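Local coordinates for protein 3-carboxy-cis,cis-muconate cycloisomerase (Acinetobacter calcoaceticus, PDB 1Q5N) that is a bacterial cycloisomerase of the fumarase/aspartase (lyase 1) superfamily, a largely helical enzyme with four chains in its assembly, at residues M30-E34 and I81-V86; Q111-T116 and A194-G198. All blocks are in the same frame, centred on the assembly; numbering follows the deposited sequence.

Interaction 1 of 2, residues M30-E34 and I81-V86; sequences MVEAE and IAIPFV
Met-30 lies lengthwise over one face of the Phe-85 ring. Its CB stands 3.7 Å from Phe-85 CZ, a CH-pi contact offset toward the rim, and its sulfur SD hovers above the same face at 4.7 Å from the ring centroid, only 12° off the normal: a Met-aromatic contact, though a distant one. The two side chains run past each other in opposite directions. The bend at chi3 (82°) keeps the Met-30 methyl CE over the ring, 3.7 Å from Phe-85 CD2, and brings it to Ala-82 CA (3.6 Å). SD lies more loosely, 4.3 Å from Ile-81 CG2. Around the rim, Val-31 CG2 comes in near the ring plane, 3.8 Å from Phe-85 CE1, and Glu-34 CG lies at the edge, 3.9 Å from Phe-85 CE2.

With CG roughly anti to its backbone N, Phe-85 reaches toward 30-34; the short axes of 30-34 and 82-86 stay 11.9 Å apart and cross at -66°. Beyond this shell, Val-27 also touches Phe-85, Ile-81 packs on Leu-71 and on Tyr-8 of the second subunit, and Ala-117 of helix 110-146 meets Met-30. The Glu-34 carboxylate passes Val-86 and is hydrogen-bonded through OE2 to His-105. The joint between helices 23-43 and 82-94 is thus mainly apolar, with a probable minor sulfur-ring term, and the carboxylate at its margin has its buried oxygen OE2 satisfied by an imidazole rather than by the opposing segment.

Interaction 2 of 2, residues Q111-T116 and A194-G198; sequences QDILDT and AQLGG
Asp-112 reaches from helix 110-146 to two successive backbone amides, those of Gly-197 and Gly-198, tying a loop to one of the long helices of the lyase superfamily fold. Its two oxygens are used differently. OD2 takes the Gly-198 N-H at 2.9 Å on its syn lone pair, whereas OD1 receives Gly-197 N at 2.8 Å from well above the carboxylate plane, 51° out of it.

One turn further on, Asp-115 and Gln-195 lie side by side, pointing the same way, their CB atoms 3.6 Å apart. The Gln-195 chain starts with CG anti to the backbone N and then bends at chi2 (81°), which turns its amide to the carboxylate. NE2 gives a nearly straight bond to the anti lone pair of Asp-115 OD2 at 2.7 Å. On its syn side, but tilted 23° out of the carboxylate plane, the same OD2 receives Gln-111 NE2 at 3.1 Å by a more bent bond.

Outside the two segments, Asp-112 OD1 is also hydrogen-bonded to His-231, Asp-112 OD2 to the amide of Thr-109, and Thr-116 OG1 to Tyr-217. Arg-234 adds a salt bridge to Asp-115 OD2, Gln-195 OE1 accepts from Trp-230 N, and Gln-111 pairs its NE2 with His-231 O and its OE1 with Arg-319. At the far end of the segment, Thr-116 OG1 accepts the Gln-195 backbone N-H at 3.2 Å and lies 3.0 Å from Gln-195 O.

The contacts sit with their centres about 11 Å apart and meet through helix 110-146, which follows helix 82-94 in the chain. Interaction 1 is apolar at its heart, interaction 2 polar. Residues 111-116 serve both sides: their polar side faces the 194-198 loop, while Ile-113 and Leu-114 pack on interaction 1. There Met-30 CE lies 3.6 Å from Leu-114 CD2, Ala-82 CB 3.9 Å from Leu-114 CG, and Glu-34 OE2 3.5 Å from Ile-113 CG1. His-105, the partner of Glu-34, also touches Ile-113. Leu-37, further along helix 23-43, touches Leu-196, so that helix also borders the loop.

Interaction 1 of 2, residues M30-E34 and I81-V86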
# COMPACT_ATOMS: atom_id res chain seq x y z
N MET A 30 -0.11 -30.78 3.64
CA MET A 30 -1.51 -31.07 3.97
C MET A 30 -1.64 -32.56 4.33
O MET A 30 -2.38 -32.93 5.28
CB MET A 30 -2.45 -30.73 2.80
CG MET A 30 -2.59 -29.20 2.61
SD MET A 30 -3.49 -28.77 1.09
CE MET A 30 -5.08 -28.97 1.72
N VAL A 31 -0.92 -33.39 3.58
CA VAL A 31 -0.91 -34.82 3.85
C VAL A 31 -0.36 -35.00 5.27
O VAL A 31 -0.96 -35.70 6.11
CB VAL A 31 -0.02 -35.57 2.84
CG1 VAL A 31 0.27 -37.02 3.36
CG2 VAL A 31 -0.71 -35.61 1.46
N GLU A 32 0.74 -34.33 5.57
CA GLU A 32 1.33 -34.44 6.88
C GLU A 32 0.34 -34.07 7.99
O GLU A 32 0.28 -34.73 9.05
CB GLU A 32 2.56 -33.55 6.93
CG GLU A 32 3.40 -33.66 8.20
CD GLU A 32 4.70 -32.83 8.08
OE1 GLU A 32 5.20 -32.63 6.94
OE2 GLU A 32 5.23 -32.39 9.14
N ALA A 33 -0.43 -33.01 7.75
CA ALA A 33 -1.44 -32.57 8.72
C ALA A 33 -2.56 -33.65 8.94
O ALA A 33 -3.05 -33.83 10.06
CB ALA A 33 -2.09 -31.27 8.26
N GLU A 34 -2.98 -34.30 7.84
CA GLU A 34 -4.01 -35.34 7.91
C GLU A 34 -3.51 -36.56 8.72
O GLU A 34 -4.23 -37.09 9.58
CB GLU A 34 -4.44 -35.74 6.50
CG GLU A 34 -5.24 -34.67 5.76
CD GLU A 34 -6.63 -34.45 6.33
OE1 GLU A 34 -7.01 -35.06 7.34
OE2 GLU A 34 -7.37 -33.64 5.75
N ILE A 81 -8.38 -25.47 -1.91
CA ILE A 81 -7.72 -26.69 -2.25
C ILE A 81 -8.04 -27.85 -1.35
O ILE A 81 -8.01 -28.99 -1.79
CB ILE A 81 -6.20 -26.49 -2.17
CG1 ILE A 81 -5.81 -25.34 -3.10
CG2 ILE A 81 -5.47 -27.76 -2.60
CD1 ILE A 81 -4.37 -24.90 -2.86
N ALA A 82 -8.35 -27.58 -0.08
CA ALA A 82 -8.56 -28.67 0.85
C ALA A 82 -9.70 -29.61 0.48
O ALA A 82 -9.54 -30.83 0.58
CB ALA A 82 -8.76 -28.15 2.25
N ILE A 83 -10.83 -29.06 0.04
CA ILE A 83 -11.99 -29.89 -0.30
C ILE A 83 -11.71 -30.98 -1.35
O ILE A 83 -11.95 -32.15 -1.08
CB ILE A 83 -13.20 -28.96 -0.69
CG1 ILE A 83 -13.78 -28.32 0.58
CG2 ILE A 83 -14.31 -29.74 -1.40
CD1 ILE A 83 -14.73 -27.18 0.32
N PRO A 84 -11.18 -30.63 -2.52
CA PRO A 84 -10.90 -31.65 -3.54
C PRO A 84 -9.71 -32.50 -3.10
O PRO A 84 -9.56 -33.63 -3.51
CB PRO A 84 -10.56 -30.82 -4.77
CG PRO A 84 -11.13 -29.46 -4.48
CD PRO A 84 -10.89 -29.28 -3.05
N PHE A 85 -8.85 -31.95 -2.26
CA PHE A 85 -7.72 -32.70 -1.81
C PHE A 85 -8.21 -33.85 -0.89
O PHE A 85 -7.73 -34.97 -1.01
CB PHE A 85 -6.76 -31.78 -1.07
CG PHE A 85 -5.89 -32.49 -0.08
CD1 PHE A 85 -4.73 -33.13 -0.48
CD2 PHE A 85 -6.22 -32.50 1.27
CE1 PHE A 85 -3.92 -33.79 0.46
CE2 PHE A 85 -5.42 -33.15 2.21
CZ PHE A 85 -4.27 -33.78 1.82
N VAL A 86 -9.14 -33.55 0.01
CA VAL A 86 -9.70 -34.54 0.91
C VAL A 86 -10.35 -35.65 0.09
O VAL A 86 -10.11 -36.80 0.39
CB VAL A 86 -10.72 -33.90 1.93
CG1 VAL A 86 -11.61 -34.96 2.58
CG2 VAL A 86 -9.98 -33.23 3.04

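Interaction 2 of 2, residues Q111-T116 and A194-G198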
# COMPACT_ATOMS: atom_id res chain seq x y z
N GLN A 111 -10.21 -25.15 6.68
CA GLN A 111 -9.27 -24.18 7.20
C GLN A 111 -8.27 -24.79 8.24
O GLN A 111 -7.14 -24.31 8.37
CB GLN A 111 -10.02 -22.94 7.78
CG GLN A 111 -9.05 -21.84 8.21
CD GLN A 111 -9.67 -20.48 8.48
OE1 GLN A 111 -10.91 -20.31 8.46
NE2 GLN A 111 -8.79 -19.48 8.78
N ASP A 112 -8.67 -25.83 8.98
CA ASP A 112 -7.74 -26.42 9.94
C ASP A 112 -6.52 -26.96 9.16
O ASP A 112 -5.38 -26.72 9.52
CB ASP A 112 -8.36 -27.58 10.71
CG ASP A 112 -9.55 -27.16 11.55
OD1 ASP A 112 -9.52 -26.05 12.14
OD2 ASP A 112 -10.53 -27.95 11.61
N ILE A 113 -6.78 -27.70 8.09
CA ILE A 113 -5.71 -28.30 7.33
C ILE A 113 -4.89 -27.22 6.56
O ILE A 113 -3.68 -27.30 6.48
CB ILE A 113 -6.30 -29.32 6.31
CG1 ILE A 113 -7.10 -30.40 7.05
CG2 ILE A 113 -5.19 -29.92 5.46
CD1 ILE A 113 -6.36 -31.11 8.17
N LEU A 114 -5.57 -26.23 6.00
CA LEU A 114 -4.88 -25.17 5.26
C LEU A 114 -4.02 -24.31 6.18
O LEU A 114 -2.85 -24.08 5.87
CB LEU A 114 -5.91 -24.32 4.49
CG LEU A 114 -6.57 -25.16 3.37
CD1 LEU A 114 -7.74 -24.44 2.81
CD2 LEU A 114 -5.57 -25.48 2.26
N ASP A 115 -4.56 -23.86 7.33
CA ASP A 115 -3.77 -23.05 8.26
C ASP A 115 -2.61 -23.86 8.89
O ASP A 115 -1.51 -23.32 9.14
CB ASP A 115 -4.61 -22.50 9.42
CG ASP A 115 -5.47 -21.33 9.02
OD1 ASP A 115 -5.38 -20.85 7.86
OD2 ASP A 115 -6.25 -20.90 9.89
N THR A 116 -2.85 -25.15 9.15
CA THR A 116 -1.79 -25.96 9.73
C THR A 116 -0.68 -26.15 8.68
O THR A 116 0.50 -26.03 9.00
CB THR A 116 -2.32 -27.36 10.28
OG1 THR A 116 -3.18 -27.14 11.42
CG2 THR A 116 -1.14 -28.24 10.68
N ALA A 194 -0.62 -24.90 16.13
CA ALA A 194 -1.50 -25.70 15.27
C ALA A 194 -2.89 -25.06 15.10
O ALA A 194 -3.27 -24.20 15.88
CB ALA A 194 -1.67 -27.11 15.86
N GLN A 195 -3.62 -25.47 14.07
CA GLN A 195 -4.99 -24.97 13.91
C GLN A 195 -5.92 -26.19 13.84
O GLN A 195 -5.82 -27.00 12.90
CB GLN A 195 -5.18 -24.17 12.60
CG GLN A 195 -6.58 -23.59 12.44
CD GLN A 195 -6.79 -22.26 13.21
OE1 GLN A 195 -7.12 -22.26 14.40
NE2 GLN A 195 -6.60 -21.14 12.52
N LEU A 196 -6.81 -26.35 14.81
CA LEU A 196 -7.78 -27.45 14.72
C LEU A 196 -9.03 -27.03 15.52
O LEU A 196 -9.05 -27.05 16.76
CB LEU A 196 -7.21 -28.76 15.27
CG LEU A 196 -8.21 -29.94 15.17
CD1 LEU A 196 -8.44 -30.31 13.72
CD2 LEU A 196 -7.67 -31.17 15.92
N GLY A 197 -10.07 -26.63 14.80
CA GLY A 197 -11.27 -26.16 15.46
C GLY A 197 -12.55 -26.59 14.76
O GLY A 197 -13.62 -26.34 15.27
N GLY A 198 -12.46 -27.25 13.61
CA GLY A 198 -13.70 -27.64 12.95
C GLY A 198 -14.47 -26.47 12.35
O GLY A 198 -14.07 -25.30 12.49